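Local coordinates for aminopeptidase N family protein (Idiomarina loihiensis L2TR, PDB 4FGM) that probably acts as a zinc-dependent aminopeptidase of the M61 family, removing residues from the N-terminal end of peptides, at residues Q103-A114 against Y160-I170; A133-P143 against P149-A157. All blocks are in the same frame, centred on the assembly; numbering follows the deposited sequence.

Interaction 1. Residues Q103-A114 against Y160-I170; sequences QGFFNNTSLCLA and YDALIDYPFLI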
# COMPACT_ATOMS: atom_id res chain seq x y z
N GLN A 103 -22.99 0.01 3.48
CA GLN A 103 -22.17 0.37 2.34
C GLN A 103 -21.81 -0.82 1.47
O GLN A 103 -22.04 -1.98 1.84
CB GLN A 103 -20.88 1.06 2.82
CG GLN A 103 -19.82 0.10 3.39
CD GLN A 103 -18.65 0.83 4.05
OE1 GLN A 103 -18.19 1.88 3.57
NE2 GLN A 103 -18.15 0.27 5.15
N GLY A 104 -21.25 -0.53 0.30
CA GLY A 104 -20.83 -1.55 -0.62
C GLY A 104 -19.57 -1.11 -1.34
O GLY A 104 -19.42 0.06 -1.70
N PHE A 105 -18.66 -2.04 -1.54
CA PHE A 105 -17.42 -1.76 -2.25
C PHE A 105 -17.03 -3.01 -3.02
O PHE A 105 -17.26 -4.13 -2.56
CB PHE A 105 -16.30 -1.43 -1.26
CG PHE A 105 -14.94 -1.33 -1.91
CD1 PHE A 105 -14.57 -0.18 -2.62
CD2 PHE A 105 -14.06 -2.41 -1.88
CE1 PHE A 105 -13.34 -0.11 -3.28
CE2 PHE A 105 -12.83 -2.35 -2.54
CZ PHE A 105 -12.47 -1.20 -3.24
N PHE A 106 -16.44 -2.83 -4.20
CA PHE A 106 -16.01 -3.99 -4.98
C PHE A 106 -15.05 -3.69 -6.12
O PHE A 106 -15.06 -2.61 -6.70
CB PHE A 106 -17.22 -4.79 -5.53
CG PHE A 106 -18.04 -4.05 -6.58
CD1 PHE A 106 -19.20 -3.37 -6.21
CD2 PHE A 106 -17.67 -4.06 -7.92
CE1 PHE A 106 -19.98 -2.72 -7.17
CE2 PHE A 106 -18.44 -3.42 -8.89
CZ PHE A 106 -19.60 -2.74 -8.51
N ASN A 107 -14.22 -4.68 -6.40
CA ASN A 107 -13.26 -4.64 -7.49
C ASN A 107 -13.79 -5.70 -8.44
O ASN A 107 -14.22 -6.77 -8.01
CB ASN A 107 -11.87 -5.05 -6.99
CG ASN A 107 -11.21 -3.96 -6.18
OD1 ASN A 107 -10.72 -2.97 -6.72
ND2 ASN A 107 -11.20 -4.15 -4.86
N ASN A 108 -13.76 -5.41 -9.73
CA ASN A 108 -14.28 -6.37 -10.69
C ASN A 108 -13.46 -7.64 -10.83
O ASN A 108 -13.90 -8.60 -11.47
CB ASN A 108 -14.53 -5.67 -12.02
CG ASN A 108 -15.65 -4.66 -11.91
OD1 ASN A 108 -16.71 -4.98 -11.39
ND2 ASN A 108 -15.42 -3.43 -12.38
N THR A 109 -12.28 -7.67 -10.21
CA THR A 109 -11.47 -8.89 -10.22
C THR A 109 -12.22 -9.92 -9.37
O THR A 109 -12.02 -11.12 -9.52
CB THR A 109 -10.09 -8.68 -9.55
OG1 THR A 109 -10.21 -7.72 -8.50
CG2 THR A 109 -9.04 -8.23 -10.56
N SER A 110 -13.08 -9.43 -8.47
CA SER A 110 -13.85 -10.32 -7.60
C SER A 110 -15.26 -10.61 -8.12
O SER A 110 -15.82 -11.66 -7.82
CB SER A 110 -13.98 -9.71 -6.19
OG SER A 110 -12.77 -9.83 -5.46
N LEU A 111 -15.83 -9.70 -8.90
CA LEU A 111 -17.19 -9.89 -9.39
C LEU A 111 -17.39 -10.32 -10.84
O LEU A 111 -18.34 -11.04 -11.14
CB LEU A 111 -17.99 -8.60 -9.15
CG LEU A 111 -18.69 -8.47 -7.78
CD1 LEU A 111 -17.67 -8.55 -6.66
CD2 LEU A 111 -19.44 -7.17 -7.73
N CYS A 112 -16.50 -9.91 -11.73
CA CYS A 112 -16.66 -10.21 -13.15
C CYS A 112 -15.78 -11.26 -13.81
O CYS A 112 -14.60 -11.02 -14.05
CB CYS A 112 -16.49 -8.90 -13.93
SG CYS A 112 -17.62 -7.63 -13.40
N LEU A 113 -16.37 -12.41 -14.13
CA LEU A 113 -15.63 -13.46 -14.80
C LEU A 113 -15.19 -12.98 -16.19
O LEU A 113 -15.94 -12.28 -16.88
CB LEU A 113 -16.50 -14.71 -14.98
CG LEU A 113 -16.83 -15.50 -13.71
CD1 LEU A 113 -17.77 -16.64 -14.08
CD2 LEU A 113 -15.56 -16.04 -13.08
N ALA A 114 -13.97 -13.33 -16.58
CA ALA A 114 -13.46 -12.94 -17.89
C ALA A 114 -13.86 -14.00 -18.90
O ALA A 114 -13.88 -15.20 -18.58
CB ALA A 114 -11.94 -12.81 -17.83
N TYR A 160 -11.32 -6.03 -20.71
CA TYR A 160 -11.34 -6.64 -19.39
C TYR A 160 -10.31 -6.02 -18.44
O TYR A 160 -10.59 -5.78 -17.27
CB TYR A 160 -11.11 -8.14 -19.48
CG TYR A 160 -11.34 -8.84 -18.16
CD1 TYR A 160 -12.63 -8.99 -17.64
CD2 TYR A 160 -10.27 -9.32 -17.40
CE1 TYR A 160 -12.85 -9.59 -16.40
CE2 TYR A 160 -10.48 -9.93 -16.16
CZ TYR A 160 -11.77 -10.06 -15.67
OH TYR A 160 -11.99 -10.62 -14.44
N ASP A 161 -9.11 -5.77 -18.96
CA ASP A 161 -8.03 -5.19 -18.16
C ASP A 161 -8.45 -3.86 -17.56
O ASP A 161 -8.12 -3.55 -16.41
CB ASP A 161 -6.78 -4.98 -19.01
CG ASP A 161 -5.64 -4.40 -18.20
OD1 ASP A 161 -5.04 -5.14 -17.39
OD2 ASP A 161 -5.34 -3.20 -18.38
N ALA A 162 -9.16 -3.07 -18.34
CA ALA A 162 -9.62 -1.77 -17.86
C ALA A 162 -10.75 -1.98 -16.87
O ALA A 162 -10.80 -1.34 -15.82
CB ALA A 162 -10.09 -0.92 -19.03
N LEU A 163 -11.65 -2.91 -17.19
CA LEU A 163 -12.78 -3.21 -16.33
C LEU A 163 -12.37 -3.48 -14.88
O LEU A 163 -12.96 -2.95 -13.94
CB LEU A 163 -13.54 -4.42 -16.85
CG LEU A 163 -14.69 -4.92 -15.97
CD1 LEU A 163 -15.86 -3.94 -16.06
CD2 LEU A 163 -15.14 -6.30 -16.43
N ILE A 164 -11.36 -4.33 -14.71
CA ILE A 164 -10.92 -4.68 -13.37
C ILE A 164 -10.01 -3.64 -12.72
O ILE A 164 -9.41 -3.90 -11.68
CB ILE A 164 -10.24 -6.06 -13.36
CG1 ILE A 164 -8.99 -6.05 -14.24
CG2 ILE A 164 -11.22 -7.11 -13.87
CD1 ILE A 164 -8.20 -7.33 -14.18
N ASP A 165 -9.93 -2.47 -13.32
CA ASP A 165 -9.11 -1.41 -12.75
C ASP A 165 -9.97 -0.22 -12.32
O ASP A 165 -9.47 0.88 -12.10
CB ASP A 165 -8.04 -0.95 -13.73
CG ASP A 165 -6.95 -0.15 -13.05
OD1 ASP A 165 -6.53 -0.59 -11.95
OD2 ASP A 165 -6.51 0.89 -13.60
N TYR A 166 -11.28 -0.44 -12.22
CA TYR A 166 -12.18 0.61 -11.78
C TYR A 166 -12.97 0.10 -10.58
O TYR A 166 -13.96 -0.60 -10.75
CB TYR A 166 -13.18 1.02 -12.88
CG TYR A 166 -12.57 1.63 -14.12
CD1 TYR A 166 -12.63 0.96 -15.34
CD2 TYR A 166 -11.95 2.88 -14.08
CE1 TYR A 166 -12.08 1.52 -16.50
CE2 TYR A 166 -11.40 3.45 -15.22
CZ TYR A 166 -11.47 2.77 -16.43
OH TYR A 166 -10.93 3.33 -17.57
N PRO A 167 -12.52 0.41 -9.36
CA PRO A 167 -13.30 -0.08 -8.21
C PRO A 167 -14.57 0.74 -8.06
O PRO A 167 -14.66 1.84 -8.60
CB PRO A 167 -12.34 0.09 -7.04
CG PRO A 167 -11.46 1.26 -7.47
CD PRO A 167 -11.21 0.92 -8.93
N PHE A 168 -15.55 0.21 -7.34
CA PHE A 168 -16.82 0.90 -7.11
C PHE A 168 -17.10 1.03 -5.61
O PHE A 168 -16.82 0.11 -4.83
CB PHE A 168 -18.00 0.14 -7.75
CG PHE A 168 -18.19 0.38 -9.22
CD1 PHE A 168 -17.29 -0.13 -10.15
CD2 PHE A 168 -19.29 1.11 -9.68
CE1 PHE A 168 -17.48 0.07 -11.52
CE2 PHE A 168 -19.49 1.32 -11.05
CZ PHE A 168 -18.59 0.80 -11.97
N LEU A 169 -17.66 2.17 -5.22
CA LEU A 169 -18.02 2.43 -3.83
C LEU A 169 -19.45 2.95 -3.83
O LEU A 169 -19.78 3.91 -4.53
CB LEU A 169 -17.07 3.48 -3.22
CG LEU A 169 -17.35 3.90 -1.78
CD1 LEU A 169 -17.40 2.67 -0.88
CD2 LEU A 169 -16.28 4.88 -1.29
N ILE A 170 -20.31 2.31 -3.05
CA ILE A 170 -21.70 2.72 -2.97
C ILE A 170 -22.16 2.90 -1.53
O ILE A 170 -21.63 2.26 -0.62
CB ILE A 170 -22.63 1.70 -3.69
CG1 ILE A 170 -22.45 0.31 -3.10
CG2 ILE A 170 -22.29 1.66 -5.17
CD1 ILE A 170 -23.32 -0.76 -3.76
O HOH W 1 -10.32 -2.48 -9.27
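An antiparallel strand pair of the M61 N-terminal domain, 103-106 with 168-170, forms the first half of this contact; the weakly bonded helix 108-111, helix 160-163 and the turns at the same end form the second. Gly104 and Ile170 make a hydrogen-bonded pair, as do Phe106 and Phe168, with Phe105 and Leu169 as the non-hydrogen-bonded pair between them. Ile170 CG1 lies 3.5 Å from Gly104 CA, where a side chain at Gly104 would clash. Phe106 and Phe168 point the same way, side by side. Their rings are almost parallel, 5° apart, but slid so far that they barely overlap. Instead Phe168 CB sits over the Phe106 ring face, 3.4 Å from Phe106 CZ, and Leu111 CD2 lies against the opposite face, toward the rim. Beyond the strands, Asn108 ND2 gives a straight bond to Leu163 O (3.0 Å, 169°), meeting the carbonyl from above its plane. A water donates to both Asn107 OD1 and Ile164 O, while Asn107 ND2 bonds to Val94 O. Tyr160 has CG anti to its backbone N (chi1 -171°), which carries the ring to the other segment. Tyr160 OH donates to Cys112 O at 2.7 Å, nearly in line with the carbonyl. Ala114 CB rests over the ring centre, Ile164 CG2 against the other face. Strands 97-99 and 137-140 pair with the outer sides of the two strands. Strand 222-230 packs on Phe105 and Leu169, and strand 123-127 on Phe168 and Leu163.

Interaction 2. Residues A133-P143 against P149-A157; sequences APLWKVATGMP and PHSWGCFRA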
# COMPACT_ATOMS: atom_id res chain seq x y z
N ALA A 133 -31.75 -0.62 -0.70
CA ALA A 133 -31.08 0.66 -0.49
C ALA A 133 -31.03 1.48 -1.77
O ALA A 133 -29.96 1.86 -2.24
CB ALA A 133 -29.65 0.44 0.03
N PRO A 134 -32.20 1.79 -2.34
CA PRO A 134 -32.24 2.57 -3.58
C PRO A 134 -31.70 4.00 -3.52
O PRO A 134 -31.27 4.53 -4.53
CB PRO A 134 -33.72 2.50 -3.98
CG PRO A 134 -34.42 2.41 -2.67
CD PRO A 134 -33.56 1.45 -1.88
N LEU A 135 -31.71 4.62 -2.34
CA LEU A 135 -31.20 5.99 -2.22
C LEU A 135 -29.67 6.11 -2.19
O LEU A 135 -29.13 7.22 -2.22
CB LEU A 135 -31.77 6.69 -0.98
CG LEU A 135 -33.21 7.24 -1.03
CD1 LEU A 135 -33.45 7.86 -2.40
CD2 LEU A 135 -34.22 6.15 -0.76
N TRP A 136 -28.97 4.98 -2.14
CA TRP A 136 -27.51 4.98 -2.13
C TRP A 136 -26.90 5.68 -3.33
O TRP A 136 -27.49 5.72 -4.41
CB TRP A 136 -26.98 3.55 -2.09
CG TRP A 136 -26.87 2.97 -0.71
CD1 TRP A 136 -27.28 3.54 0.46
CD2 TRP A 136 -26.32 1.69 -0.37
NE1 TRP A 136 -27.01 2.70 1.51
CE2 TRP A 136 -26.42 1.56 1.04
CE3 TRP A 136 -25.74 0.65 -1.10
CZ2 TRP A 136 -25.97 0.43 1.72
CZ3 TRP A 136 -25.29 -0.48 -0.42
CH2 TRP A 136 -25.41 -0.58 0.98
N LYS A 137 -25.70 6.23 -3.14
CA LYS A 137 -24.99 6.91 -4.22
C LYS A 137 -23.91 5.99 -4.77
O LYS A 137 -23.54 4.99 -4.14
CB LYS A 137 -24.36 8.21 -3.74
CG LYS A 137 -25.36 9.27 -3.33
CD LYS A 137 -24.66 10.59 -3.07
CE LYS A 137 -25.45 11.46 -2.11
NZ LYS A 137 -26.87 11.60 -2.53
N VAL A 138 -23.39 6.35 -5.94
CA VAL A 138 -22.37 5.58 -6.62
C VAL A 138 -21.18 6.45 -6.96
O VAL A 138 -21.34 7.62 -7.33
CB VAL A 138 -22.93 4.97 -7.93
CG1 VAL A 138 -21.83 4.28 -8.72
CG2 VAL A 138 -24.05 4.01 -7.62
N ALA A 139 -19.98 5.89 -6.83
CA ALA A 139 -18.75 6.61 -7.15
C ALA A 139 -17.77 5.62 -7.78
O ALA A 139 -17.61 4.50 -7.30
CB ALA A 139 -18.16 7.23 -5.88
N THR A 140 -17.14 6.05 -8.86
CA THR A 140 -16.18 5.22 -9.57
C THR A 140 -15.55 6.03 -10.69
O THR A 140 -16.07 7.07 -11.09
CB THR A 140 -16.86 4.00 -10.22
OG1 THR A 140 -15.89 3.24 -10.95
CG2 THR A 140 -17.97 4.45 -11.19
N GLY A 141 -14.43 5.55 -11.20
CA GLY A 141 -13.77 6.25 -12.28
C GLY A 141 -14.10 5.62 -13.62
O GLY A 141 -13.67 6.10 -14.67
N MSE A 142 -14.86 4.53 -13.60
CA MSE A 142 -15.22 3.87 -14.85
C MSE A 142 -16.10 4.79 -15.69
O MSE A 142 -17.08 5.33 -15.19
CB MSE A 142 -15.97 2.57 -14.58
CG MSE A 142 -16.02 1.64 -15.78
SE MSE A 142 -16.88 -0.06 -15.39
CE MSE A 142 -15.46 -0.89 -14.34
N PRO A 143 -15.74 5.00 -16.97
CA PRO A 143 -16.50 5.87 -17.88
C PRO A 143 -17.99 5.59 -17.82
O PRO A 143 -18.43 4.44 -17.99
CB PRO A 143 -15.91 5.55 -19.25
CG PRO A 143 -14.46 5.22 -18.91
CD PRO A 143 -14.62 4.35 -17.68
N PRO A 149 -24.98 11.27 -12.64
CA PRO A 149 -23.54 11.28 -12.27
C PRO A 149 -23.01 10.52 -11.04
O PRO A 149 -21.89 10.01 -11.07
CB PRO A 149 -23.20 12.77 -12.23
CG PRO A 149 -24.51 13.42 -11.92
CD PRO A 149 -25.46 12.65 -12.80
N HIS A 150 -23.79 10.47 -9.97
CA HIS A 150 -23.39 9.75 -8.76
C HIS A 150 -24.46 8.74 -8.40
O HIS A 150 -24.69 8.43 -7.23
CB HIS A 150 -23.20 10.73 -7.60
CG HIS A 150 -21.98 11.58 -7.73
ND1 HIS A 150 -20.71 11.05 -7.85
CD2 HIS A 150 -21.83 12.93 -7.79
CE1 HIS A 150 -19.83 12.03 -7.97
NE2 HIS A 150 -20.49 13.18 -7.94
N SER A 151 -25.14 8.22 -9.41
CA SER A 151 -26.19 7.27 -9.16
C SER A 151 -26.04 6.04 -10.03
O SER A 151 -24.99 5.82 -10.64
CB SER A 151 -27.55 7.92 -9.39
OG SER A 151 -28.57 7.19 -8.74
N TRP A 152 -27.10 5.24 -10.09
CA TRP A 152 -27.11 4.00 -10.86
C TRP A 152 -26.99 4.25 -12.37
O TRP A 152 -27.24 5.35 -12.85
CB TRP A 152 -28.38 3.23 -10.52
CG TRP A 152 -28.57 3.21 -9.04
CD1 TRP A 152 -29.47 3.94 -8.31
CD2 TRP A 152 -27.72 2.57 -8.08
NE1 TRP A 152 -29.22 3.80 -6.97
CE2 TRP A 152 -28.15 2.97 -6.80
CE3 TRP A 152 -26.62 1.70 -8.18
CZ2 TRP A 152 -27.52 2.53 -5.62
CZ3 TRP A 152 -26.00 1.26 -7.02
CH2 TRP A 152 -26.45 1.68 -5.75
N GLY A 153 -26.57 3.22 -13.11
CA GLY A 153 -26.43 3.38 -14.55
C GLY A 153 -25.53 2.38 -15.26
O GLY A 153 -25.20 1.33 -14.72
N CYS A 154 -25.13 2.73 -16.47
CA CYS A 154 -24.29 1.88 -17.30
C CYS A 154 -22.91 2.47 -17.52
O CYS A 154 -22.76 3.68 -17.72
CB CYS A 154 -24.97 1.66 -18.66
SG CYS A 154 -26.52 0.73 -18.55
N PHE A 155 -21.90 1.61 -17.47
CA PHE A 155 -20.53 2.05 -17.64
C PHE A 155 -19.85 1.20 -18.71
O PHE A 155 -20.26 0.07 -18.96
CB PHE A 155 -19.77 1.92 -16.31
CG PHE A 155 -20.43 2.65 -15.16
CD1 PHE A 155 -21.50 2.08 -14.48
CD2 PHE A 155 -20.00 3.92 -14.79
CE1 PHE A 155 -22.14 2.77 -13.44
CE2 PHE A 155 -20.62 4.62 -13.77
CZ PHE A 155 -21.69 4.04 -13.08
N ARG A 156 -18.81 1.75 -19.32
CA ARG A 156 -18.07 1.05 -20.37
C ARG A 156 -16.56 1.11 -20.18
O ARG A 156 -16.00 2.16 -19.88
CB ARG A 156 -18.43 1.62 -21.74
CG ARG A 156 -17.72 0.95 -22.91
CD ARG A 156 -18.12 1.58 -24.24
NE ARG A 156 -17.38 1.01 -25.37
CZ ARG A 156 -16.07 1.15 -25.55
NH1 ARG A 156 -15.33 1.84 -24.69
NH2 ARG A 156 -15.48 0.59 -26.60
N ALA A 157 -15.90 -0.04 -20.36
CA ALA A 157 -14.45 -0.12 -20.26
C ALA A 157 -13.95 -0.63 -21.62
O ALA A 157 -14.62 -1.44 -22.26
CB ALA A 157 -14.05 -1.09 -19.15
O HOH W 2 -28.70 7.42 -6.10
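Val138, Trp152 and Phe155 carry this contact of the M61 N-terminal domain, in which strand 137-140 with the loops on its two sides meets strand 153-157 and the loop leading into it. A chi1 of 174° turns Val138 CG2 to the backbone-N side, anti to the carbonyl carbon, and over the six-membered ring of Trp152, 3.4 Å from Trp152 CZ3. Val138 N donates to His150 O at 2.8 Å, entering from above the carbonyl plane. Trp152 NE1 donates to Pro134 O at 3.3 Å, close to the ring plane. Trp136 CB packs against Trp152 CZ2. With an alanine here instead of Trp152, Pro134 O is likely to lose this donor, and a gap would open beside Val138 CG2. Phe155 meets the other end of 133-143. Selenomethionine Met142 places SE 3.6 Å from Phe155 CB, and Thr140 CG2 approaches Phe155 CE2 at 3.7 Å. Arg156 N bonds to Pro143 O (3.0 Å). Thr140 OG1 accepts from Met142 N in an ST turn and also bonds to Pro167 O. Strand 168-171 pairs antiparallel with 137-140, and its Phe168 ring meets Phe155 edge-to-face. Strand 123-127 pairs antiparallel with 153-157; its Leu127 packs on Val138 and Trp152. Helix 160-163 touches Met142 and Ala157.

Overall arrangement
Strand 168-171 of interaction 1 lies between 103-106 and strand 137-140 of interaction 2, joining the two contacts. Leu169 O accepts from Ala139 N across that second seam. Interaction 1 is almost wholly buried and rests on regular strand pairing, aromatic packing and a few polar bonds. Interaction 2 is partly exposed; its two segments meet through side chains and scattered backbone bonds. Met142 joins them, its CE packing against Asn108 ND2 and Leu163 O. Strand 153-157 leads directly into helix 160-163, linking the contacts along the chain as well. Both belong to the M61 N-terminal domain and lie away from the zinc site.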